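Local atomic coordinates of nitrilotriacetate monooxygenase (Burkholderia pseudomallei, PDB entry 3SDO), a protein that probably acts as an FMN-dependent monooxygenase of the NtaA/SnaA/DszA family, using molecular oxygen to oxidise an organic substrate. Residues 158-161 / 162-166. Sequence-based numbering, arbitrary orientation.
Sequences LDVV and QGLWD
V161 holds CG1 anti to its backbone N (chi1 173°), beside the carbonyl carbon. W165, one turn later, has CG anti to the carbonyl carbon (chi1 -76°). The two side chains lie side by side and point the same way, and the CG1 methyl of V161 sits over one face of the indole. This is a CH-pi contact: CG1 is 3.3 Å from the centroid of the W165 six-membered ring, 15° off the ring normal. The packing is tight, since V161 CG1 is also 3.3 Å from W165 CZ2.

V160 and L164 repeat the i to i+4 pattern at van der Waals distance, with V160 CG1 4.0 Å from L164 CD1. L158 and Q162 cross at a slant. The extended chain of Q162 brings its CD to 4.1 Å from L158 CD1.

Four i to i+4 backbone hydrogen bonds of the alpha-helix tie these turns together. They run from the N atoms of Q162, G163, L164 and W165 to the O atoms of L158, D159, V160 and V161 respectively, at 2.8 to 3.0 Å.

The residues belong to helix 150-165 in the TIM-barrel fold of the luciferase-like family. V160 and L164 face helix 106-119, while L158, V161 and W165 reach W126 of strand 124-129. The NE1 group of W165 is satisfied by A110 O of helix 106-119. One face of the indole receives a methyl from its own helix. This pairing of a polar bond and a methyl over the face probably limits rotation of the indole.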
loop_
_atom_site.group_PDB
_atom_site.type_symbol
_atom_site.label_atom_id
_atom_site.label_comp_id
_atom_site.label_asym_id
_atom_site.label_seq_id
_atom_site.Cartn_x
_atom_site.Cartn_y
_atom_site.Cartn_z
ATOM N N LEU A 158 2.414 -10.196 15.201
ATOM C CA LEU A 158 3.523 -10.660 14.387
ATOM C C LEU A 158 3.520 -12.179 14.244
ATOM O O LEU A 158 3.747 -12.704 13.149
ATOM C CB LEU A 158 4.843 -10.193 14.998
ATOM C CG LEU A 158 6.115 -10.510 14.239
ATOM C CD1 LEU A 158 5.978 -10.133 12.771
ATOM C CD2 LEU A 158 7.296 -9.764 14.854
ATOM N N ASP A 159 3.251 -12.873 15.351
ATOM C CA ASP A 159 3.210 -14.341 15.362
ATOM C C ASP A 159 2.129 -14.835 14.404
ATOM O O ASP A 159 2.335 -15.820 13.700
ATOM C CB ASP A 159 2.899 -14.912 16.754
ATOM C CG ASP A 159 4.070 -14.822 17.713
ATOM O OD1 ASP A 159 5.185 -14.503 17.267
ATOM O OD2 ASP A 159 3.859 -15.053 18.938
ATOM N N VAL A 160 0.991 -14.140 14.379
ATOM C CA VAL A 160 -0.089 -14.479 13.452
ATOM C C VAL A 160 0.337 -14.242 11.993
ATOM O O VAL A 160 0.177 -15.121 11.144
ATOM C CB VAL A 160 -1.382 -13.697 13.772
ATOM C CG1 VAL A 160 -2.488 -13.966 12.709
ATOM C CG2 VAL A 160 -1.907 -14.097 15.163
ATOM N N VAL A 161 0.896 -13.069 11.711
ATOM C CA VAL A 161 1.341 -12.769 10.351
ATOM C C VAL A 161 2.329 -13.828 9.848
ATOM O O VAL A 161 2.117 -14.419 8.782
ATOM C CB VAL A 161 1.915 -11.363 10.234
ATOM C CG1 VAL A 161 2.545 -11.116 8.824
ATOM C CG2 VAL A 161 0.809 -10.373 10.469
ATOM N N GLN A 162 3.367 -14.101 10.633
ATOM C CA GLN A 162 4.369 -15.070 10.247
ATOM C C GLN A 162 3.802 -16.493 10.106
ATOM O O GLN A 162 4.183 -17.213 9.194
ATOM C CB GLN A 162 5.565 -15.021 11.215
ATOM C CG GLN A 162 6.410 -13.769 11.022
ATOM C CD GLN A 162 7.614 -13.742 11.933
ATOM O OE1 GLN A 162 7.536 -14.198 13.063
ATOM N NE2 GLN A 162 8.728 -13.213 11.448
ATOM N N GLY A 163 2.903 -16.897 11.008
ATOM C CA GLY A 163 2.165 -18.135 10.849
ATOM C C GLY A 163 1.399 -18.210 9.536
ATOM O O GLY A 163 1.443 -19.224 8.822
ATOM N N LEU A 164 0.695 -17.138 9.199
ATOM C CA LEU A 164 -0.041 -17.084 7.912
ATOM C C LEU A 164 0.883 -17.187 6.714
ATOM O O LEU A 164 0.542 -17.818 5.697
ATOM C CB LEU A 164 -0.874 -15.804 7.804
ATOM C CG LEU A 164 -2.076 -15.712 8.736
ATOM C CD1 LEU A 164 -2.604 -14.285 8.748
ATOM C CD2 LEU A 164 -3.186 -16.679 8.324
ATOM N N TRP A 165 2.058 -16.583 6.832
ATOM C CA TRP A 165 3.051 -16.639 5.754
ATOM C C TRP A 165 3.594 -18.047 5.520
ATOM O O TRP A 165 4.214 -18.288 4.499
ATOM C CB TRP A 165 4.225 -15.678 6.003
ATOM C CG TRP A 165 3.906 -14.232 5.750
ATOM C CD1 TRP A 165 2.923 -13.728 4.918
ATOM C CD2 TRP A 165 4.577 -13.087 6.315
ATOM N NE1 TRP A 165 2.948 -12.346 4.951
ATOM C CE2 TRP A 165 3.947 -11.931 5.796
ATOM C CE3 TRP A 165 5.632 -12.927 7.218
ATOM C CZ2 TRP A 165 4.353 -10.644 6.141
ATOM C CZ3 TRP A 165 6.037 -11.634 7.568
ATOM C CH2 TRP A 165 5.411 -10.516 7.030
ATOM N N ASP A 166 3.394 -18.968 6.458
ATOM C CA ASP A 166 3.798 -20.353 6.227
ATOM C C ASP A 166 2.630 -21.254 5.805
ATOM O O ASP A 166 2.751 -22.475 5.853
ATOM C CB ASP A 166 4.543 -20.896 7.463
ATOM C CG ASP A 166 5.976 -20.345 7.579
ATOM O OD1 ASP A 166 6.436 -19.654 6.635
ATOM O OD2 ASP A 166 6.667 -20.630 8.595
#